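Local coordinates for protein transcriptional regulator (Saccharomonospora viridis, PDB 4KWA) that probably acts as a TetR-family transcriptional repressor that binds DNA through an N-terminal helix-turn-helix domain and holds choline in its C-terminal domain, at residues W14-I17 and A18-Y22; I51-E54 and A55-N59. All blocks are in the same frame, centred on the assembly; numbering follows the deposited sequence.

How the contacts relate
Both contacts are local, each between consecutive segments of one helix, so neither closes a long loop. From the N terminus, helix 2-20 comes first, and contact 1 lies on its last two turns and the exit at Gly21. Helices 27-34 and 38-44 of the predicted helix-turn-helix region follow. Contact 2 then lies near the start of helix 48-71. The two contacts stand in series, neither nested nor crossed, with centres about 12 Å apart. They touch directly: the Trp14 ring packs on Ala55, Leu56 and Asn59, and Tyr22 packs on Leu52. Together they join the first helix of the DNA-binding domain to helix 48-71, which in TetR-family proteins links that domain to the ligand-binding domain.

Contact 1. Residues W14-I17 and A18-Y22. With EDO (1,2-ethanediol), chain D.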
loop_
_atom_site.group_PDB
_atom_site.type_symbol
_atom_site.label_atom_id
_atom_site.label_comp_id
_atom_site.label_asym_id
_atom_site.label_seq_id
_atom_site.Cartn_x
_atom_site.Cartn_y
_atom_site.Cartn_z
ATOM N N TRP A 14 -12.592 0.103 15.575
ATOM C CA TRP A 14 -11.733 0.813 14.619
ATOM C C TRP A 14 -10.361 1.147 15.144
ATOM O O TRP A 14 -9.321 0.812 14.547
ATOM C CB TRP A 14 -12.396 2.130 14.168
ATOM C CG TRP A 14 -11.595 2.892 13.110
ATOM C CD1 TRP A 14 -10.726 3.984 13.281
ATOM C CD2 TRP A 14 -11.624 2.624 11.700
ATOM N NE1 TRP A 14 -10.210 4.343 12.043
ATOM C CE2 TRP A 14 -10.769 3.548 11.068
ATOM C CE3 TRP A 14 -12.280 1.676 10.927
ATOM C CZ2 TRP A 14 -10.561 3.559 9.667
ATOM C CZ3 TRP A 14 -12.091 1.686 9.518
ATOM C CH2 TRP A 14 -11.229 2.649 8.909
ATOM N N ARG A 15 -10.365 1.683 16.365
ATOM C CA ARG A 15 -9.150 2.054 17.063
ATOM C C ARG A 15 -8.250 0.849 17.420
ATOM O O ARG A 15 -7.033 0.873 17.150
ATOM C CB ARG A 15 -9.520 2.919 18.271
ATOM C CG ARG A 15 -8.313 3.460 19.042
ATOM C CD ARG A 15 -8.672 4.310 20.207
ATOM N NE ARG A 15 -9.670 3.779 21.123
ATOM C CZ ARG A 15 -10.934 4.149 21.039
ATOM N NH1 ARG A 15 -11.281 4.975 20.062
ATOM N NH2 ARG A 15 -11.829 3.665 21.828
ATOM N N LEU A 16 -8.885 -0.229 17.887
ATOM C CA LEU A 16 -8.168 -1.444 18.197
ATOM C C LEU A 16 -7.577 -2.107 16.938
ATOM O O LEU A 16 -6.415 -2.540 16.934
ATOM C CB LEU A 16 -9.066 -2.382 18.991
ATOM C CG LEU A 16 -9.549 -1.984 20.390
ATOM C CD1 LEU A 16 -10.426 -3.079 21.030
ATOM C CD2 LEU A 16 -8.282 -1.714 21.212
ATOM N N ILE A 17 -8.352 -2.108 15.888
ATOM C CA ILE A 17 -7.932 -2.693 14.611
ATOM C C ILE A 17 -6.728 -1.859 14.066
ATOM O O ILE A 17 -5.754 -2.395 13.601
ATOM C CB ILE A 17 -9.119 -2.697 13.625
ATOM C CG1 ILE A 17 -10.130 -3.777 14.023
ATOM C CG2 ILE A 17 -8.621 -2.960 12.181
ATOM C CD1 ILE A 17 -11.488 -3.684 13.379
ATOM N N ALA A 18 -6.821 -0.544 14.159
ATOM C CA ALA A 18 -5.730 0.345 13.729
ATOM C C ALA A 18 -4.453 0.140 14.473
ATOM O O ALA A 18 -3.350 0.009 13.912
ATOM C CB ALA A 18 -6.187 1.776 13.889
ATOM N N ARG A 19 -4.561 0.066 15.800
ATOM C CA ARG A 19 -3.336 0.023 16.605
ATOM C C ARG A 19 -2.759 -1.346 16.891
ATOM O O ARG A 19 -1.559 -1.470 17.177
ATOM C CB ARG A 19 -3.639 0.786 17.895
ATOM C CG ARG A 19 -4.121 2.155 17.515
ATOM C CD ARG A 19 -4.243 3.095 18.672
ATOM N NE ARG A 19 -4.781 4.336 18.188
ATOM C CZ ARG A 19 -5.077 5.380 18.968
ATOM N NH1 ARG A 19 -5.613 6.470 18.454
ATOM N NH2 ARG A 19 -4.881 5.320 20.266
ATOM N N ARG A 20 -3.574 -2.384 16.785
ATOM C CA ARG A 20 -3.139 -3.743 17.084
ATOM C C ARG A 20 -3.157 -4.725 15.928
ATOM O O ARG A 20 -2.490 -5.761 16.012
ATOM C CB ARG A 20 -4.020 -4.302 18.230
ATOM C CG ARG A 20 -4.017 -3.496 19.548
ATOM C CD ARG A 20 -4.624 -4.356 20.685
ATOM N NE ARG A 20 -5.234 -3.602 21.778
ATOM C CZ ARG A 20 -5.875 -4.161 22.817
ATOM N NH1 ARG A 20 -5.963 -5.470 22.933
ATOM N NH2 ARG A 20 -6.381 -3.404 23.768
ATOM N N GLY A 21 -3.926 -4.382 14.900
ATOM C CA GLY A 21 -4.173 -5.204 13.740
ATOM C C GLY A 21 -5.419 -6.094 13.914
ATOM O O GLY A 21 -5.666 -6.754 14.968
ATOM N N TYR A 22 -6.256 -6.058 12.860
ATOM C CA TYR A 22 -7.507 -6.761 12.782
ATOM C C TYR A 22 -7.464 -8.185 13.270
ATOM O O TYR A 22 -8.322 -8.585 14.054
ATOM C CB TYR A 22 -7.984 -6.779 11.319
ATOM C CG TYR A 22 -9.175 -7.622 11.130
ATOM C CD1 TYR A 22 -10.418 -7.224 11.584
ATOM C CD2 TYR A 22 -9.097 -8.787 10.407
ATOM C CE1 TYR A 22 -11.526 -8.006 11.401
ATOM C CE2 TYR A 22 -10.240 -9.560 10.195
ATOM C CZ TYR A 22 -11.434 -9.148 10.676
ATOM O OH TYR A 22 -12.541 -9.947 10.498
HETATM C C1 EDO D . -6.761 2.047 22.434
HETATM O O1 EDO D . -8.216 1.888 22.886
HETATM C C2 EDO D . -6.292 1.133 21.292
HETATM O O2 EDO D . -5.179 0.170 21.443
#
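The C-terminal end of helix 2-20, first helix of the TetR-type DNA-binding domain, holds this contact, where Arg15 meets Arg19 one turn on. CG of Arg15 lies over the centre of one face of the Arg19 guanidinium, 3.7 Å from Arg19 NE. A chi1 of -176° places this CG opposite the backbone N of Arg15 and carries the chain across the Arg19 group. The two guanidinium planes are 69° apart, and the Arg19 group reaches a salt bridge with Asp97. Arg15 turns at chi3, and its NE donates a 3.0 Å hydrogen bond to O1 of a 1,2-ethanediol, probably an additive of the crystallisation solution. Leu16 and Arg20 run side by side, with Leu16 CD2 3.6 Å from Arg20 NH2. The diol also touches this leucine: its C2 is 3.5 Å from Leu16 CD2.

On the buried side, Ile17 lies alongside Tyr22. Ile17 CG2 is 4.0 Å from Tyr22 CB, and Ile17 CD1 sits at the edge of the ring. Backbone bonds continue to the end, from Ala18 N to Trp14 O (2.9 Å) and finally from Gly21 N to Ile17 O (3.0 Å). This last donor stands above the carbonyl plane. Gln104 NE2 gives the same oxygen a second bond. Gly21 leaves the helix with a positive phi of 91°, and Tyr22 N bonds Gln104 OE1. This is an alpha-helical C-terminus ended by a glycine, leading toward the helix-turn-helix.

Contact 2. Residues I51-E54 and A55-N59; sequences ILLE and ALRRN
Leu52 and Leu56 form the tightly packed side of this contact, one turn apart on helix 48-71. Their side chains meet at an angle, with Leu52 CG 4.0 Å from Leu56 CD1. With chi1 at -69°, Leu56 CG is beside its backbone N and lies against the preceding turn, 3.0 Å from Leu52 O. Leu56 continues into a core made by Trp14, Ile115 and residues of helix 94-109. Leu53 marks the border between the two sides. Its buried side chain packs on helix 113-139, while Leu53 CG lies 3.6 Å from Arg57 NH1.

The looser side carries the charged pair, partly exposed Glu54 and exposed Arg57. Arg57 grips the carboxylate side-on with two nearly straight hydrogen bonds. Arg57 NE reaches Glu54 OE1 at 3.1 Å, and Arg57 NH1 reaches Glu54 OE2 at 3.1 Å. Both oxygens lie near the guanidinium plane, but the nitrogens approach from above the carboxylate plane. The two planes are 40° apart. Bends at chi2 of Glu54 and chi3 of Arg57 bring the groups together, and the double grip fixes their relative rotation. Backbone bonds such as Arg57 N to Leu53 O (3.0 Å) join the turns. The result is an amphipathic alpha-helix with an i to i+3 salt bridge on its outer side, in the helix following the helix-turn-helix.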
loop_
_atom_site.group_PDB
_atom_site.type_symbol
_atom_site.label_atom_id
_atom_site.label_comp_id
_atom_site.label_asym_id
_atom_site.label_seq_id
_atom_site.Cartn_x
_atom_site.Cartn_y
_atom_site.Cartn_z
ATOM N N ILE A 51 -17.760 -6.811 11.852
ATOM C CA ILE A 51 -17.287 -5.625 12.610
ATOM C C ILE A 51 -16.347 -4.774 11.692
ATOM O O ILE A 51 -16.483 -3.545 11.634
ATOM C CB ILE A 51 -16.556 -5.990 13.909
ATOM C CG1 ILE A 51 -17.489 -6.819 14.779
ATOM C CG2 ILE A 51 -16.091 -4.688 14.634
ATOM C CD1 ILE A 51 -16.849 -7.239 16.076
ATOM N N LEU A 52 -15.450 -5.419 10.943
ATOM C CA LEU A 52 -14.527 -4.687 10.057
ATOM C C LEU A 52 -15.328 -3.950 8.954
ATOM O O LEU A 52 -15.154 -2.735 8.751
ATOM C CB LEU A 52 -13.523 -5.615 9.396
ATOM C CG LEU A 52 -12.464 -5.075 8.411
ATOM C CD1 LEU A 52 -11.698 -3.947 9.038
ATOM C CD2 LEU A 52 -11.522 -6.117 7.890
ATOM N N LEU A 53 -16.269 -4.675 8.335
ATOM C CA LEU A 53 -17.005 -4.067 7.238
ATOM C C LEU A 53 -17.785 -2.829 7.747
ATOM O O LEU A 53 -17.788 -1.758 7.101
ATOM C CB LEU A 53 -17.939 -5.109 6.611
ATOM C CG LEU A 53 -18.844 -4.622 5.517
ATOM C CD1 LEU A 53 -17.980 -4.389 4.314
ATOM C CD2 LEU A 53 -19.923 -5.705 5.302
ATOM N N GLU A 54 -18.473 -2.975 8.870
ATOM C CA GLU A 54 -19.332 -1.860 9.335
ATOM C C GLU A 54 -18.536 -0.701 9.913
ATOM O O GLU A 54 -18.924 0.519 9.819
ATOM C CB GLU A 54 -20.374 -2.397 10.320
ATOM C CG GLU A 54 -21.360 -3.408 9.698
ATOM C CD GLU A 54 -22.151 -2.835 8.499
ATOM O OE1 GLU A 54 -22.343 -1.590 8.475
ATOM O OE2 GLU A 54 -22.600 -3.612 7.598
ATOM N N ALA A 55 -17.354 -1.052 10.442
ATOM C CA ALA A 55 -16.435 -0.015 10.966
ATOM C C ALA A 55 -15.855 0.779 9.788
ATOM O O ALA A 55 -15.746 2.034 9.847
ATOM C CB ALA A 55 -15.252 -0.663 11.766
ATOM N N LEU A 56 -15.619 0.097 8.699
ATOM C CA LEU A 56 -15.047 0.772 7.508
ATOM C C LEU A 56 -16.153 1.697 6.942
ATOM O O LEU A 56 -15.890 2.833 6.545
ATOM C CB LEU A 56 -14.696 -0.222 6.435
ATOM C CG LEU A 56 -13.529 -1.125 6.758
ATOM C CD1 LEU A 56 -13.428 -2.249 5.755
ATOM C CD2 LEU A 56 -12.260 -0.321 6.729
ATOM N N ARG A 57 -17.364 1.197 6.867
ATOM C CA ARG A 57 -18.430 2.008 6.315
ATOM C C ARG A 57 -18.614 3.282 7.122
ATOM O O ARG A 57 -18.733 4.393 6.565
ATOM C CB ARG A 57 -19.729 1.228 6.292
ATOM C CG ARG A 57 -20.814 1.801 5.372
ATOM C CD ARG A 57 -22.136 1.067 5.512
ATOM N NE ARG A 57 -22.003 -0.401 5.604
ATOM C CZ ARG A 57 -21.766 -1.216 4.591
ATOM N NH1 ARG A 57 -21.742 -2.534 4.789
ATOM N NH2 ARG A 57 -21.646 -0.722 3.370
ATOM N N ARG A 58 -18.585 3.136 8.451
ATOM C CA ARG A 58 -18.737 4.307 9.321
ATOM C C ARG A 58 -17.574 5.282 9.142
ATOM O O ARG A 58 -17.738 6.518 9.092
ATOM C CB ARG A 58 -18.870 3.899 10.823
ATOM C CG ARG A 58 -19.125 5.112 11.729
ATOM C CD ARG A 58 -19.174 4.664 13.218
ATOM N NE ARG A 58 -18.947 5.802 14.113
ATOM C CZ ARG A 58 -17.769 6.190 14.597
ATOM N NH1 ARG A 58 -16.632 5.531 14.304
ATOM N NH2 ARG A 58 -17.729 7.262 15.396
ATOM N N ASN A 59 -16.374 4.760 8.988
ATOM C CA ASN A 59 -15.265 5.650 8.849
ATOM C C ASN A 59 -15.241 6.346 7.520
ATOM O O ASN A 59 -14.793 7.492 7.437
ATOM C CB ASN A 59 -13.965 4.886 9.090
ATOM C CG ASN A 59 -12.784 5.730 8.812
ATOM O OD1 ASN A 59 -12.347 5.800 7.633
ATOM N ND2 ASN A 59 -12.412 6.544 9.781
#